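Local coordinates for protein glucokinase (Streptomyces griseus, PDB 3VGL) that probably catalyses the ATP-dependent phosphorylation of D-glucose to glucose 6-phosphate, and is captured here with glucose and an ATP analogue bound, at residues A78-W83 against C174-A179; A65-D70 against A152-H157; A108-E113 against V125-L130. All coordinates share one frame; numbering follows the deposited sequence.

Contact 1. Residues A78-W83 against C174-A179; sequences APNIDW and CWEQYA. With ZN (zinc ion), chain B; BGC (beta-D-glucopyranose), chain D.
N80 and E176 come from opposite directions and meet beside the bound glucose, the amide of one reaching from the 78-83 loop to the carboxylate of the other. N80 ND2 gives a hydrogen bond to E176 OE2 at 3.0 Å, nearly straight at 171°, and arrives on the syn side of that oxygen with amide and carboxylate only 18° from coplanar. A water 2.8 Å from E176 OE2 and 2.7 Å from N80 OD1 can donate to either, but with other acceptors competing for its two protons both bonds need not be made at once. The E176 chain runs extended beyond CG (chi2 166°), which carries the carboxylate clear of its own turn and up to the sugar. There OE1 takes the anomeric hydroxyl, with E176 OE1 2.6 Å from glucose O1, and a further bond from the backbone N of L134. P79 closes in beside the same hydroxyl, its CG 3.0 Å from glucose O1. With the carboxylate of E176 cut back to an alanine, glucose O1 would probably lose its acceptor OE1 and the N80 amide its acceptor OE2, and a gap would open between the two loops. C174 adds its SG to zinc at 2.3 Å, alongside H157, C167 and C169. I81 and W83 pack against helix 37-52, and W175 touches strand 134-140 and helix 227-251.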
loop_
_atom_site.group_PDB
_atom_site.type_symbol
_atom_site.label_atom_id
_atom_site.label_comp_id
_atom_site.label_asym_id
_atom_site.label_seq_id
_atom_site.Cartn_x
_atom_site.Cartn_y
_atom_site.Cartn_z
ATOM N N ALA A 78 -11.213 18.363 -15.713
ATOM C CA ALA A 78 -10.633 17.190 -16.438
ATOM C C ALA A 78 -9.180 16.939 -16.039
ATOM O O ALA A 78 -8.394 17.872 -15.991
ATOM C CB ALA A 78 -10.728 17.373 -17.931
ATOM N N PRO A 79 -8.819 15.673 -15.731
ATOM C CA PRO A 79 -7.442 15.421 -15.308
ATOM C C PRO A 79 -6.407 15.423 -16.423
ATOM O O PRO A 79 -5.223 15.704 -16.157
ATOM C CB PRO A 79 -7.509 14.018 -14.659
ATOM C CG PRO A 79 -8.692 13.425 -15.163
ATOM C CD PRO A 79 -9.692 14.517 -15.506
ATOM N N ASN A 80 -6.814 15.106 -17.655
ATOM C CA ASN A 80 -5.858 14.903 -18.733
ATOM C C ASN A 80 -6.071 15.861 -19.916
ATOM O O ASN A 80 -5.438 15.723 -20.942
ATOM C CB ASN A 80 -5.893 13.438 -19.195
ATOM C CG ASN A 80 -5.599 12.478 -18.054
ATOM O OD1 ASN A 80 -4.609 12.637 -17.349
ATOM N ND2 ASN A 80 -6.473 11.485 -17.865
ATOM N N ILE A 81 -6.973 16.818 -19.727
ATOM C CA ILE A 81 -7.276 17.856 -20.720
ATOM C C ILE A 81 -7.401 19.159 -19.918
ATOM O O ILE A 81 -7.893 19.151 -18.800
ATOM C CB ILE A 81 -8.604 17.545 -21.464
ATOM C CG1 ILE A 81 -8.467 16.285 -22.327
ATOM C CG2 ILE A 81 -9.047 18.737 -22.360
ATOM C CD1 ILE A 81 -9.773 15.764 -22.817
ATOM N N ASP A 82 -7.024 20.288 -20.507
ATOM C CA ASP A 82 -7.083 21.563 -19.773
ATOM C C ASP A 82 -8.484 22.205 -19.805
ATOM O O ASP A 82 -8.742 23.210 -20.498
ATOM C CB ASP A 82 -5.987 22.514 -20.259
ATOM C CG ASP A 82 -5.823 23.742 -19.363
ATOM O OD1 ASP A 82 -6.140 23.683 -18.142
ATOM O OD2 ASP A 82 -5.349 24.767 -19.888
ATOM N N TRP A 83 -9.389 21.598 -19.049
ATOM C CA TRP A 83 -10.755 22.081 -18.901
ATOM C C TRP A 83 -11.014 22.368 -17.419
ATOM O O TRP A 83 -10.846 21.492 -16.570
ATOM C CB TRP A 83 -11.747 21.016 -19.377
ATOM C CG TRP A 83 -12.019 20.903 -20.873
ATOM C CD1 TRP A 83 -12.017 21.908 -21.802
ATOM C CD2 TRP A 83 -12.406 19.708 -21.582
ATOM N NE1 TRP A 83 -12.375 21.416 -23.048
ATOM C CE2 TRP A 83 -12.612 20.067 -22.937
ATOM C CE3 TRP A 83 -12.579 18.371 -21.203
ATOM C CZ2 TRP A 83 -12.988 19.128 -23.919
ATOM C CZ3 TRP A 83 -12.975 17.436 -22.182
ATOM C CH2 TRP A 83 -13.165 17.824 -23.516
ATOM N N CYS A 174 -4.833 6.816 -7.652
ATOM C CA CYS A 174 -6.043 6.594 -8.456
ATOM C C CYS A 174 -5.975 5.368 -9.358
ATOM O O CYS A 174 -4.931 5.050 -9.985
ATOM C CB CYS A 174 -6.256 7.815 -9.321
ATOM S SG CYS A 174 -6.544 9.319 -8.411
ATOM N N TRP A 175 -7.112 4.670 -9.445
ATOM C CA TRP A 175 -7.206 3.493 -10.297
ATOM C C TRP A 175 -6.652 3.724 -11.717
ATOM O O TRP A 175 -5.960 2.875 -12.266
ATOM C CB TRP A 175 -8.667 3.001 -10.330
ATOM C CG TRP A 175 -8.866 1.637 -10.950
ATOM C CD1 TRP A 175 -7.930 0.631 -11.107
ATOM C CD2 TRP A 175 -10.108 1.108 -11.384
ATOM N NE1 TRP A 175 -8.529 -0.474 -11.679
ATOM C CE2 TRP A 175 -9.868 -0.209 -11.840
ATOM C CE3 TRP A 175 -11.410 1.628 -11.439
ATOM C CZ2 TRP A 175 -10.888 -1.019 -12.373
ATOM C CZ3 TRP A 175 -12.433 0.818 -11.948
ATOM C CH2 TRP A 175 -12.155 -0.488 -12.419
ATOM N N GLU A 176 -6.925 4.882 -12.295
ATOM C CA GLU A 176 -6.501 5.092 -13.673
ATOM C C GLU A 176 -4.989 5.103 -13.858
ATOM O O GLU A 176 -4.503 4.831 -14.960
ATOM C CB GLU A 176 -7.168 6.322 -14.279
ATOM C CG GLU A 176 -6.471 7.606 -14.138
ATOM C CD GLU A 176 -7.061 8.686 -15.089
ATOM O OE1 GLU A 176 -8.249 8.599 -15.425
ATOM O OE2 GLU A 176 -6.313 9.614 -15.477
ATOM N N GLN A 177 -4.224 5.374 -12.795
ATOM C CA GLN A 177 -2.757 5.297 -12.911
ATOM C C GLN A 177 -2.247 3.865 -13.015
ATOM O O GLN A 177 -1.108 3.663 -13.420
ATOM C CB GLN A 177 -2.073 6.022 -11.737
ATOM C CG GLN A 177 -2.390 7.516 -11.711
ATOM C CD GLN A 177 -2.016 8.173 -13.014
ATOM O OE1 GLN A 177 -0.927 7.904 -13.586
ATOM N NE2 GLN A 177 -2.911 9.009 -13.521
ATOM N N TYR A 178 -3.126 2.898 -12.683
ATOM C CA TYR A 178 -2.778 1.460 -12.684
ATOM C C TYR A 178 -3.485 0.691 -13.782
ATOM O O TYR A 178 -2.991 -0.349 -14.224
ATOM C CB TYR A 178 -3.087 0.829 -11.315
ATOM C CG TYR A 178 -2.322 1.525 -10.210
ATOM C CD1 TYR A 178 -1.012 1.161 -9.921
ATOM C CD2 TYR A 178 -2.876 2.626 -9.550
ATOM C CE1 TYR A 178 -0.277 1.828 -8.931
ATOM C CE2 TYR A 178 -2.156 3.299 -8.556
ATOM C CZ TYR A 178 -0.862 2.893 -8.277
ATOM O OH TYR A 178 -0.083 3.535 -7.316
ATOM N N ALA A 179 -4.633 1.198 -14.214
ATOM C CA ALA A 179 -5.379 0.533 -15.295
ATOM C C ALA A 179 -5.849 1.594 -16.289
ATOM O O ALA A 179 -6.778 2.379 -16.000
ATOM C CB ALA A 179 -6.576 -0.231 -14.727
HETATM ZN ZN ZN B . -6.978 10.759 -10.134
HETATM C C2 BGC D . -11.651 11.439 -16.494
HETATM C C3 BGC D . -13.026 10.887 -16.862
HETATM C C4 BGC D . -13.017 10.235 -18.246
HETATM C C5 BGC D . -11.874 9.236 -18.284
HETATM C C6 BGC D . -11.755 8.548 -19.648
HETATM C C1 BGC D . -10.626 10.318 -16.633
HETATM O O1 BGC D . -9.328 10.792 -16.404
HETATM O O2 BGC D . -11.700 11.829 -15.108
HETATM O O3 BGC D . -13.984 11.899 -16.832
HETATM O O4 BGC D . -14.237 9.543 -18.443
HETATM O O5 BGC D . -10.634 9.858 -17.984
HETATM O O6 BGC D . -11.533 9.498 -20.678
HETATM O O HOH W 1 -4.182 11.399 -14.989
#

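Contact 2. Residues A65-D70 against A152-H157; sequences AGYVDD and AAEFGH. With ZN (zinc ion), chain B; BGC (beta-D-glucopyranose), chain D.
The aliphatic part of E154 lies over one face of the Y67 ring, a CH-pi contact with E154 CG 3.6 Å from the centroid of Y67, 15° off the ring normal. The bend at chi2 (-61°) brings the carboxylate to the glucose but keeps it near the ring, E154 OE1 lying 3.2 Å from Y67 CE1 with the planes 32° apart. Hydrogen bonds to the sugar form the second group: E154 OE1 accepts from glucose O2 at 2.7 Å and E154 OE2 from glucose O3 at 2.7 Å, a two-pronged grip on neighbouring hydroxyls. O2 is held a second time, accepting from H157 NE2 at 2.9 Å. Metal binding makes the third group, since H157 ND1 coordinates zinc at 2.1 Å; one imidazole thus joins metal to substrate, and the metal bond limits its rotation. Glutamate and histidine fit the ExGH pattern of sugar-binding ROK proteins. Van der Waals contact completes the set, with Y67 OH 3.6 Å from H157 CD2. I282 of a third subunit packs on both Y67 and H157. Y67 sits on strand 67-68, paired with strand 75-77, where F77 meets its ring edge-to-face, while F155 tucks against strands 125-130 and 134-140.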
loop_
_atom_site.group_PDB
_atom_site.type_symbol
_atom_site.label_atom_id
_atom_site.label_comp_id
_atom_site.label_asym_id
_atom_site.label_seq_id
_atom_site.Cartn_x
_atom_site.Cartn_y
_atom_site.Cartn_z
ATOM N N ALA A 65 -14.056 13.780 -22.098
ATOM C CA ALA A 65 -13.248 13.114 -21.066
ATOM C C ALA A 65 -13.016 14.021 -19.840
ATOM O O ALA A 65 -11.900 14.472 -19.569
ATOM C CB ALA A 65 -11.934 12.657 -21.659
ATOM N N GLY A 66 -14.074 14.265 -19.090
ATOM C CA GLY A 66 -13.933 14.992 -17.834
ATOM C C GLY A 66 -15.202 14.925 -17.023
ATOM O O GLY A 66 -16.184 14.297 -17.432
ATOM N N TYR A 67 -15.164 15.598 -15.866
ATOM C CA TYR A 67 -16.302 15.699 -14.958
ATOM C C TYR A 67 -17.292 16.670 -15.601
ATOM O O TYR A 67 -16.985 17.854 -15.745
ATOM C CB TYR A 67 -15.826 16.292 -13.611
ATOM C CG TYR A 67 -15.097 15.330 -12.666
ATOM C CD1 TYR A 67 -13.967 14.627 -13.084
ATOM C CD2 TYR A 67 -15.529 15.156 -11.349
ATOM C CE1 TYR A 67 -13.287 13.778 -12.200
ATOM C CE2 TYR A 67 -14.848 14.299 -10.452
ATOM C CZ TYR A 67 -13.753 13.597 -10.913
ATOM O OH TYR A 67 -13.078 12.732 -10.063
ATOM N N VAL A 68 -18.445 16.146 -16.014
ATOM C CA VAL A 68 -19.501 16.946 -16.651
ATOM C C VAL A 68 -20.633 17.199 -15.661
ATOM O O VAL A 68 -21.027 16.295 -14.910
ATOM C CB VAL A 68 -20.015 16.223 -17.900
ATOM C CG1 VAL A 68 -21.223 16.984 -18.524
ATOM C CG2 VAL A 68 -18.881 16.092 -18.906
ATOM N N ASP A 69 -21.169 18.417 -15.683
ATOM C CA ASP A 69 -22.226 18.825 -14.740
ATOM C C ASP A 69 -23.600 18.180 -14.989
ATOM O O ASP A 69 -23.818 17.559 -16.026
ATOM C CB ASP A 69 -22.330 20.345 -14.720
ATOM C CG ASP A 69 -23.036 20.904 -15.942
ATOM O OD1 ASP A 69 -22.805 20.427 -17.080
ATOM O OD2 ASP A 69 -23.839 21.831 -15.745
ATOM N N ASP A 70 -24.526 18.332 -14.036
ATOM C CA ASP A 70 -25.846 17.681 -14.123
ATOM C C ASP A 70 -26.730 18.262 -15.236
ATOM O O ASP A 70 -27.672 17.613 -15.698
ATOM C CB ASP A 70 -26.575 17.758 -12.774
ATOM C CG ASP A 70 -26.731 19.183 -12.277
ATOM O OD1 ASP A 70 -25.700 19.864 -12.075
ATOM O OD2 ASP A 70 -27.888 19.625 -12.096
ATOM N N ALA A 152 -21.110 11.359 -11.128
ATOM C CA ALA A 152 -20.989 9.933 -10.803
ATOM C C ALA A 152 -20.095 9.220 -11.814
ATOM O O ALA A 152 -19.791 9.759 -12.902
ATOM C CB ALA A 152 -22.369 9.256 -10.735
ATOM N N ALA A 153 -19.680 8.012 -11.449
ATOM C CA ALA A 153 -18.968 7.112 -12.365
ATOM C C ALA A 153 -17.588 7.645 -12.753
ATOM O O ALA A 153 -17.067 7.343 -13.832
ATOM C CB ALA A 153 -19.815 6.797 -13.608
ATOM N N GLU A 154 -16.970 8.381 -11.843
ATOM C CA GLU A 154 -15.575 8.773 -12.017
ATOM C C GLU A 154 -14.664 7.707 -11.400
ATOM O O GLU A 154 -13.865 7.970 -10.483
ATOM C CB GLU A 154 -15.354 10.166 -11.436
ATOM C CG GLU A 154 -15.823 11.255 -12.426
ATOM C CD GLU A 154 -15.044 11.179 -13.720
ATOM O OE1 GLU A 154 -13.804 10.973 -13.625
ATOM O OE2 GLU A 154 -15.685 11.326 -14.795
ATOM N N PHE A 155 -14.796 6.492 -11.934
ATOM C CA PHE A 155 -14.116 5.339 -11.350
ATOM C C PHE A 155 -12.587 5.461 -11.415
ATOM O O PHE A 155 -11.855 4.860 -10.601
ATOM C CB PHE A 155 -14.456 4.059 -12.128
ATOM C CG PHE A 155 -15.926 3.714 -12.186
ATOM C CD1 PHE A 155 -16.841 4.185 -11.241
ATOM C CD2 PHE A 155 -16.363 2.835 -13.171
ATOM C CE1 PHE A 155 -18.206 3.808 -11.320
ATOM C CE2 PHE A 155 -17.695 2.463 -13.265
ATOM C CZ PHE A 155 -18.624 2.948 -12.349
ATOM N N GLY A 156 -12.104 6.246 -12.377
ATOM C CA GLY A 156 -10.657 6.398 -12.567
ATOM C C GLY A 156 -9.948 7.007 -11.386
ATOM O O GLY A 156 -8.744 6.868 -11.249
ATOM N N HIS A 157 -10.714 7.682 -10.512
ATOM C CA HIS A 157 -10.107 8.383 -9.378
ATOM C C HIS A 157 -10.470 7.801 -8.027
ATOM O O HIS A 157 -10.246 8.413 -6.987
ATOM C CB HIS A 157 -10.380 9.901 -9.495
ATOM C CG HIS A 157 -10.044 10.402 -10.848
ATOM N ND1 HIS A 157 -8.738 10.544 -11.274
ATOM C CD2 HIS A 157 -10.837 10.628 -11.931
ATOM C CE1 HIS A 157 -8.745 10.893 -12.553
ATOM N NE2 HIS A 157 -10.000 10.947 -12.975
HETATM ZN ZN ZN B . -6.978 10.759 -10.134
HETATM C C2 BGC D . -11.651 11.439 -16.494
HETATM C C3 BGC D . -13.026 10.887 -16.862
HETATM C C4 BGC D . -13.017 10.235 -18.246
HETATM C C5 BGC D . -11.874 9.236 -18.284
HETATM C C6 BGC D . -11.755 8.548 -19.648
HETATM C C1 BGC D . -10.626 10.318 -16.633
HETATM O O1 BGC D . -9.328 10.792 -16.404
HETATM O O2 BGC D . -11.700 11.829 -15.108
HETATM O O3 BGC D . -13.984 11.899 -16.832
HETATM O O4 BGC D . -14.237 9.543 -18.443
HETATM O O5 BGC D . -10.634 9.858 -17.984
HETATM O O6 BGC D . -11.533 9.498 -20.678
#

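Contact 3. Residues A108-E113 against V125-L130; sequences AAAWGE and VICITL
A110 and C127 face each other CB to CB, at 3.7 Å between A110 CB and C127 CB, where helix 108-113 comes nearest to strand 125-130. Both CB atoms point toward the opposing segment, and the CA atoms of A110 and C127 are only 5.3 Å apart. With its sulfur anti to the backbone nitrogen (chi1 179°), C127 sends SG alongside the helix backbone, 4.1 Å from A110 N, and on toward the methyl of A109. Two residues on along the strand, the methyl branch of T129 does the touching: T129 CG2 is 3.9 Å from A109 CB, whereas its OG1 accepts a weak hydrogen bond from the backbone N of G135. The segment axes approach to 8.1 Å at 126° between their directions. In the actin-like ATPase fold of ROK kinases, helix 105-116 leads from strand 100-104 of one sheet to strand 125-130, the middle strand of the other, and here it lies on one face of that second sheet. I126 and I128 reach helix 227-251 instead. E113 starts toward the strand, but its carboxylate turns away; OE1 accepts from the backbone N of A118 and Q296, and OE2 from that of L297, which satisfies a buried acid.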
loop_
_atom_site.group_PDB
_atom_site.type_symbol
_atom_site.label_atom_id
_atom_site.label_comp_id
_atom_site.label_asym_id
_atom_site.label_seq_id
_atom_site.Cartn_x
_atom_site.Cartn_y
_atom_site.Cartn_z
ATOM N N ALA A 108 -21.286 8.169 -21.946
ATOM C CA ALA A 108 -21.792 8.006 -23.318
ATOM C C ALA A 108 -21.475 6.599 -23.854
ATOM O O ALA A 108 -22.339 5.940 -24.456
ATOM C CB ALA A 108 -21.232 9.095 -24.217
ATOM N N ALA A 109 -20.265 6.103 -23.587
ATOM C CA ALA A 109 -19.903 4.736 -23.991
ATOM C C ALA A 109 -20.841 3.695 -23.355
ATOM O O ALA A 109 -21.275 2.758 -24.032
ATOM C CB ALA A 109 -18.435 4.434 -23.631
ATOM N N ALA A 110 -21.126 3.847 -22.056
ATOM C CA ALA A 110 -22.054 2.950 -21.362
ATOM C C ALA A 110 -23.416 2.937 -22.060
ATOM O O ALA A 110 -23.992 1.865 -22.336
ATOM C CB ALA A 110 -22.211 3.366 -19.905
ATOM N N TRP A 111 -23.919 4.135 -22.339
ATOM C CA TRP A 111 -25.193 4.273 -23.030
ATOM C C TRP A 111 -25.152 3.611 -24.424
ATOM O O TRP A 111 -26.087 2.872 -24.796
ATOM C CB TRP A 111 -25.602 5.751 -23.094
ATOM C CG TRP A 111 -26.956 5.928 -23.708
ATOM C CD1 TRP A 111 -27.235 6.406 -24.957
ATOM C CD2 TRP A 111 -28.215 5.588 -23.110
ATOM N NE1 TRP A 111 -28.604 6.388 -25.173
ATOM C CE2 TRP A 111 -29.225 5.896 -24.057
ATOM C CE3 TRP A 111 -28.590 5.050 -21.866
ATOM C CZ2 TRP A 111 -30.591 5.690 -23.792
ATOM C CZ3 TRP A 111 -29.942 4.843 -21.604
ATOM C CH2 TRP A 111 -30.926 5.173 -22.568
ATOM N N GLY A 112 -24.085 3.854 -25.190
ATOM C CA GLY A 112 -23.947 3.246 -26.536
ATOM C C GLY A 112 -23.982 1.730 -26.462
ATOM O O GLY A 112 -24.648 1.076 -27.252
ATOM N N GLU A 113 -23.267 1.161 -25.494
ATOM C CA GLU A 113 -23.235 -0.297 -25.337
ATOM C C GLU A 113 -24.555 -0.851 -24.827
ATOM O O GLU A 113 -24.968 -1.957 -25.207
ATOM C CB GLU A 113 -22.079 -0.709 -24.422
ATOM C CG GLU A 113 -20.709 -0.537 -25.106
ATOM C CD GLU A 113 -20.535 -1.486 -26.291
ATOM O OE1 GLU A 113 -20.894 -2.683 -26.169
ATOM O OE2 GLU A 113 -19.999 -1.049 -27.330
ATOM N N VAL A 125 -25.923 -2.564 -15.778
ATOM C CA VAL A 125 -24.577 -2.846 -16.287
ATOM C C VAL A 125 -23.622 -1.739 -15.892
ATOM O O VAL A 125 -24.031 -0.597 -15.701
ATOM C CB VAL A 125 -24.503 -3.061 -17.835
ATOM C CG1 VAL A 125 -25.336 -4.258 -18.254
ATOM C CG2 VAL A 125 -24.896 -1.812 -18.606
ATOM N N ILE A 126 -22.349 -2.098 -15.790
ATOM C CA ILE A 126 -21.308 -1.121 -15.488
ATOM C C ILE A 126 -20.256 -1.159 -16.587
ATOM O O ILE A 126 -19.762 -2.229 -16.927
ATOM C CB ILE A 126 -20.658 -1.432 -14.110
ATOM C CG1 ILE A 126 -21.681 -1.325 -12.958
ATOM C CG2 ILE A 126 -19.456 -0.516 -13.842
ATOM C CD1 ILE A 126 -22.274 0.097 -12.721
ATOM N N CYS A 127 -19.910 0.018 -17.094
ATOM C CA CYS A 127 -18.876 0.180 -18.113
ATOM C C CYS A 127 -17.627 0.823 -17.526
ATOM O O CYS A 127 -17.706 1.747 -16.690
ATOM C CB CYS A 127 -19.398 1.061 -19.237
ATOM S SG CYS A 127 -18.234 1.399 -20.573
ATOM N N ILE A 128 -16.465 0.302 -17.932
ATOM C CA ILE A 128 -15.194 1.001 -17.722
ATOM C C ILE A 128 -14.551 1.189 -19.071
ATOM O O ILE A 128 -14.661 0.317 -19.942
ATOM C CB ILE A 128 -14.199 0.283 -16.763
ATOM C CG1 ILE A 128 -13.646 -1.026 -17.344
ATOM C CG2 ILE A 128 -14.855 0.035 -15.417
ATOM C CD1 ILE A 128 -12.396 -1.545 -16.569
ATOM N N THR A 129 -13.919 2.337 -19.270
ATOM C CA THR A 129 -13.165 2.538 -20.504
ATOM C C THR A 129 -11.693 2.679 -20.155
ATOM O O THR A 129 -11.336 3.343 -19.167
ATOM C CB THR A 129 -13.648 3.743 -21.321
ATOM O OG1 THR A 129 -13.503 4.948 -20.559
ATOM C CG2 THR A 129 -15.131 3.559 -21.749
ATOM N N LEU A 130 -10.850 2.020 -20.944
ATOM C CA LEU A 130 -9.401 2.052 -20.746
ATOM C C LEU A 130 -8.771 2.781 -21.911
ATOM O O LEU A 130 -8.786 2.292 -23.032
ATOM C CB LEU A 130 -8.863 0.612 -20.678
ATOM C CG LEU A 130 -9.398 -0.261 -19.543
ATOM C CD1 LEU A 130 -8.880 -1.682 -19.696
ATOM C CD2 LEU A 130 -8.995 0.327 -18.169
#

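How the contacts relate
From the N terminus, residues 65-70 come first and 78-83 soon after, both awaiting partners much later in the chain. Helix segment 108-113 and strand 125-130 then pair across a short connection, so contact 3 is local and nested inside the loops closed by contacts 2 and 1. Contact 2 closes at 152-157 and contact 1 at 174-179, their segments alternating so that the two loops cross. Both tie the glucose-side loops of the first domain to the zinc-bearing stretch, sharing sugar and metal, and G156 O probably accepts from E176 N. F155 of contact 2 rests on the strand of contact 3, and contact 1, about 17 Å away between centres, touches it through A179 and W175.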